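Local coordinates for protein TRAP dicarboxylate transporter-DctP subunit (Marinobacter aquaeolei, PDB 4PFI) that probably binds a small organic acid in the periplasm and delivers it to a TRAP transporter for uptake into the cell, at residues A[174-183]-A[191-202]. Numbering follows the deposited sequence.
Sequences FQGLRFRTMT and FRSYGADPVQTP
Strands 178-180 and 197-199 pair in parallel, with Arg-178, Phe-179 and Arg-180 beside Asp-197, Pro-198 and Val-199, and four backbone hydrogen bonds run from Leu-177 O to Thr-181 N. Ahead of them, Gly-176 N, inside the type II turn 174-177, donates to Gly-195 O (3.1 Å); Gly-195 closes the preceding helix in a Schellman motif.

On the face toward helix 185-192, the rings of Phe-179 and Phe-191 form an offset stack, planes 28° apart, in which Phe-179 CE2 lies 3.5 Å from Phe-191 CE1. CG of Phe-179 is anti to the backbone N (chi1 -164°), which carries the ring off the sheet to the helix. Phe-174 CE1 comes to the rim of Phe-191, 3.7 Å from its CD1, with the two rings set obliquely, 53° apart, while Tyr-194 CD2 lies over one face of Phe-174. Thr-181 CG2 touches both Phe-191 CD2 and Pro-198 CB, and its OG1 accepts a hydrogen bond from Gln-200 NE2 (3.3 Å). Trp-162 adds edge-to-face contacts to Phe-174 and Phe-191.

On the opposite face of the sheet, Arg-178, bent at chi2 and chi3, runs alongside Asp-197, and its NH1 donates to the syn side of Asp-197 OD2 (3.0 Å), a salt bridge in the guanidinium plane, while Val-199 CG1 sits over the centre of one guanidinium face.

Strand 178-180, helix 185-192 and strand 197-199 form a beta-alpha-beta unit, flanked in parallel by strand 217-220 on strand 178-180, whose helix packs on the sheet through an aromatic cluster.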
loop_
_atom_site.group_PDB
_atom_site.type_symbol
_atom_site.label_atom_id
_atom_site.label_comp_id
_atom_site.label_asym_id
_atom_site.label_seq_id
_atom_site.Cartn_x
_atom_site.Cartn_y
_atom_site.Cartn_z
ATOM N N PHE A 174 -7.420 17.792 -12.958
ATOM C CA PHE A 174 -6.284 17.879 -12.037
ATOM C C PHE A 174 -5.463 19.164 -12.226
ATOM O O PHE A 174 -4.685 19.524 -11.337
ATOM C CB PHE A 174 -5.344 16.672 -12.212
ATOM C CG PHE A 174 -5.822 15.426 -11.540
ATOM C CD1 PHE A 174 -5.558 15.209 -10.202
ATOM C CD2 PHE A 174 -6.550 14.474 -12.240
ATOM C CE1 PHE A 174 -6.020 14.076 -9.564
ATOM C CE2 PHE A 174 -7.000 13.325 -11.611
ATOM C CZ PHE A 174 -6.745 13.128 -10.275
ATOM N N GLN A 175 -5.617 19.847 -13.366
ATOM C CA GLN A 175 -4.786 21.035 -13.676
ATOM C C GLN A 175 -4.824 22.100 -12.579
ATOM O O GLN A 175 -5.895 22.616 -12.245
ATOM C CB GLN A 175 -5.200 21.676 -15.009
ATOM C CG GLN A 175 -4.513 21.068 -16.227
ATOM C CD GLN A 175 -3.083 21.567 -16.406
ATOM O OE1 GLN A 175 -2.662 22.532 -15.747
ATOM N NE2 GLN A 175 -2.322 20.906 -17.288
ATOM N N GLY A 176 -3.652 22.418 -12.028
ATOM C CA GLY A 176 -3.508 23.457 -11.019
ATOM C C GLY A 176 -3.853 23.037 -9.591
ATOM O O GLY A 176 -3.716 23.833 -8.657
ATOM N N LEU A 177 -4.302 21.793 -9.426
ATOM C CA LEU A 177 -4.741 21.276 -8.122
ATOM C C LEU A 177 -3.576 20.889 -7.243
ATOM O O LEU A 177 -2.695 20.156 -7.681
ATOM C CB LEU A 177 -5.619 20.038 -8.316
ATOM C CG LEU A 177 -7.115 20.284 -8.118
ATOM C CD1 LEU A 177 -7.567 21.521 -8.882
ATOM C CD2 LEU A 177 -7.909 19.051 -8.533
ATOM N N ARG A 178 -3.553 21.380 -6.009
ATOM C CA ARG A 178 -2.617 20.843 -5.019
ATOM C C ARG A 178 -3.197 19.520 -4.544
ATOM O O ARG A 178 -4.276 19.484 -3.953
ATOM C CB ARG A 178 -2.447 21.797 -3.832
ATOM C CG ARG A 178 -1.834 23.123 -4.201
ATOM C CD ARG A 178 -0.337 23.062 -3.993
ATOM N NE ARG A 178 -0.004 23.329 -2.606
ATOM C CZ ARG A 178 1.216 23.635 -2.169
ATOM N NH1 ARG A 178 2.244 23.724 -3.015
ATOM N NH2 ARG A 178 1.393 23.868 -0.871
ATOM N N PHE A 179 -2.496 18.434 -4.821
ATOM C CA PHE A 179 -3.041 17.108 -4.582
ATOM C C PHE A 179 -2.052 16.303 -3.739
ATOM O O PHE A 179 -0.875 16.242 -4.067
ATOM C CB PHE A 179 -3.352 16.400 -5.930
ATOM C CG PHE A 179 -4.265 15.196 -5.789
ATOM C CD1 PHE A 179 -5.647 15.343 -5.760
ATOM C CD2 PHE A 179 -3.727 13.914 -5.640
ATOM C CE1 PHE A 179 -6.487 14.222 -5.604
ATOM C CE2 PHE A 179 -4.567 12.785 -5.483
ATOM C CZ PHE A 179 -5.936 12.937 -5.461
ATOM N N ARG A 180 -2.525 15.701 -2.646
ATOM C CA ARG A 180 -1.642 15.003 -1.704
ATOM C C ARG A 180 -1.459 13.509 -2.074
ATOM O O ARG A 180 -2.409 12.725 -2.125
ATOM C CB ARG A 180 -2.123 15.251 -0.258
ATOM C CG ARG A 180 -1.906 14.146 0.762
ATOM C CD ARG A 180 -0.517 13.822 0.991
ATOM N NE ARG A 180 -0.273 13.338 2.346
ATOM C CZ ARG A 180 0.710 12.493 2.698
ATOM N NH1 ARG A 180 0.864 12.161 3.971
ATOM N NH2 ARG A 180 1.548 11.971 1.808
ATOM N N THR A 181 -0.217 13.146 -2.369
ATOM C CA THR A 181 0.122 11.855 -2.947
ATOM C C THR A 181 0.889 11.033 -1.922
ATOM O O THR A 181 1.272 11.559 -0.882
ATOM C CB THR A 181 1.067 12.032 -4.176
ATOM O OG1 THR A 181 2.318 12.597 -3.753
ATOM C CG2 THR A 181 0.446 12.922 -5.244
HETATM N N MSE A 182 1.144 9.756 -2.223
HETATM C CA MSE A 182 2.069 8.962 -1.406
HETATM C C MSE A 182 3.442 9.636 -1.470
HETATM O O MSE A 182 3.772 10.349 -2.425
HETATM C CB MSE A 182 2.146 7.504 -1.913
HETATM C CG MSE A 182 0.857 6.672 -1.694
HETATM SE SE MSE A 182 0.217 6.687 0.189
HETATM C CE MSE A 182 -0.959 8.223 0.072
ATOM N N THR A 183 4.264 9.398 -0.466
ATOM C CA THR A 183 5.550 10.077 -0.374
ATOM C C THR A 183 6.650 9.381 -1.190
ATOM O O THR A 183 7.742 9.114 -0.704
ATOM C CB THR A 183 5.988 10.198 1.086
ATOM O OG1 THR A 183 7.186 10.993 1.156
ATOM C CG2 THR A 183 6.221 8.802 1.702
ATOM N N PHE A 191 0.745 11.933 -10.579
ATOM C CA PHE A 191 -0.279 12.983 -10.543
ATOM C C PHE A 191 0.222 14.264 -11.227
ATOM O O PHE A 191 -0.555 15.041 -11.782
ATOM C CB PHE A 191 -0.729 13.224 -9.101
ATOM C CG PHE A 191 -1.636 12.125 -8.575
ATOM C CD1 PHE A 191 -2.995 12.121 -8.891
ATOM C CD2 PHE A 191 -1.127 11.071 -7.819
ATOM C CE1 PHE A 191 -3.823 11.102 -8.452
ATOM C CE2 PHE A 191 -1.955 10.054 -7.386
ATOM C CZ PHE A 191 -3.304 10.071 -7.691
ATOM N N ARG A 192 1.529 14.467 -11.221
ATOM C CA ARG A 192 2.104 15.555 -11.981
ATOM C C ARG A 192 1.794 15.318 -13.459
ATOM O O ARG A 192 1.588 16.256 -14.208
ATOM C CB ARG A 192 3.602 15.632 -11.735
ATOM C CG ARG A 192 4.216 16.938 -12.086
ATOM C CD ARG A 192 5.711 16.920 -11.735
ATOM N NE ARG A 192 5.988 17.116 -10.294
ATOM C CZ ARG A 192 6.579 16.229 -9.479
ATOM N NH1 ARG A 192 6.971 15.033 -9.909
ATOM N NH2 ARG A 192 6.783 16.536 -8.208
ATOM N N SER A 193 1.742 14.059 -13.879
ATOM C CA SER A 193 1.411 13.745 -15.279
ATOM C C SER A 193 0.038 14.284 -15.689
ATOM O O SER A 193 -0.158 14.664 -16.830
ATOM C CB SER A 193 1.411 12.239 -15.518
ATOM O OG SER A 193 2.655 11.667 -15.214
ATOM N N TYR A 194 -0.907 14.301 -14.754
ATOM C CA TYR A 194 -2.259 14.810 -15.016
ATOM C C TYR A 194 -2.312 16.329 -14.912
ATOM O O TYR A 194 -3.339 16.944 -15.213
ATOM C CB TYR A 194 -3.260 14.187 -14.034
ATOM C CG TYR A 194 -3.238 12.674 -14.024
ATOM C CD1 TYR A 194 -2.901 11.952 -15.178
ATOM C CD2 TYR A 194 -3.538 11.968 -12.875
ATOM C CE1 TYR A 194 -2.867 10.575 -15.184
ATOM C CE2 TYR A 194 -3.502 10.593 -12.860
ATOM C CZ TYR A 194 -3.162 9.904 -14.025
ATOM O OH TYR A 194 -3.145 8.543 -14.014
ATOM N N GLY A 195 -1.201 16.934 -14.495
ATOM C CA GLY A 195 -1.104 18.374 -14.396
ATOM C C GLY A 195 -1.410 18.881 -12.995
ATOM O O GLY A 195 -1.809 20.028 -12.834
ATOM N N ALA A 196 -1.235 18.045 -11.974
ATOM C CA ALA A 196 -1.433 18.501 -10.602
ATOM C C ALA A 196 -0.116 19.046 -10.048
ATOM O O ALA A 196 0.931 18.857 -10.657
ATOM C CB ALA A 196 -1.955 17.372 -9.719
ATOM N N ASP A 197 -0.184 19.734 -8.909
ATOM C CA ASP A 197 1.006 20.039 -8.110
ATOM C C ASP A 197 0.948 19.140 -6.883
ATOM O O ASP A 197 0.223 19.434 -5.924
ATOM C CB ASP A 197 1.044 21.506 -7.663
ATOM C CG ASP A 197 2.177 21.787 -6.679
ATOM O OD1 ASP A 197 3.203 21.064 -6.715
ATOM O OD2 ASP A 197 2.050 22.732 -5.862
ATOM N N PRO A 198 1.696 18.032 -6.914
ATOM C CA PRO A 198 1.688 17.056 -5.818
ATOM C C PRO A 198 2.422 17.527 -4.554
ATOM O O PRO A 198 3.510 18.076 -4.633
ATOM C CB PRO A 198 2.402 15.856 -6.428
ATOM C CG PRO A 198 3.296 16.441 -7.464
ATOM C CD PRO A 198 2.610 17.653 -7.997
ATOM N N VAL A 199 1.816 17.308 -3.390
ATOM C CA VAL A 199 2.455 17.597 -2.096
ATOM C C VAL A 199 2.424 16.338 -1.256
ATOM O O VAL A 199 1.620 15.444 -1.513
ATOM C CB VAL A 199 1.687 18.694 -1.329
ATOM C CG1 VAL A 199 1.874 20.035 -2.004
ATOM C CG2 VAL A 199 0.222 18.358 -1.288
ATOM N N GLN A 200 3.296 16.260 -0.261
ATOM C CA GLN A 200 3.312 15.158 0.687
ATOM C C GLN A 200 3.166 15.669 2.123
ATOM O O GLN A 200 3.902 15.301 3.019
ATOM C CB GLN A 200 4.589 14.360 0.535
ATOM C CG GLN A 200 4.719 13.731 -0.843
ATOM C CD GLN A 200 5.229 14.714 -1.823
ATOM O OE1 GLN A 200 6.219 15.387 -1.554
ATOM N NE2 GLN A 200 4.560 14.838 -2.961
ATOM N N THR A 201 2.207 16.544 2.305
ATOM C CA THR A 201 1.767 17.005 3.620
ATOM C C THR A 201 1.543 15.870 4.649
ATOM O O THR A 201 0.885 14.873 4.332
ATOM C CB THR A 201 0.451 17.689 3.432
ATOM O OG1 THR A 201 0.523 18.505 2.250
ATOM C CG2 THR A 201 0.111 18.536 4.653
ATOM N N PRO A 202 2.096 16.015 5.873
ATOM C CA PRO A 202 1.939 15.038 6.961
ATOM C C PRO A 202 0.476 14.763 7.253
ATOM O O PRO A 202 -0.357 15.680 7.255
ATOM C CB PRO A 202 2.587 15.732 8.159
ATOM C CG PRO A 202 3.541 16.710 7.565
ATOM C CD PRO A 202 2.900 17.174 6.296
HETATM O O HOH W 1 -3.950 17.996 -17.606
#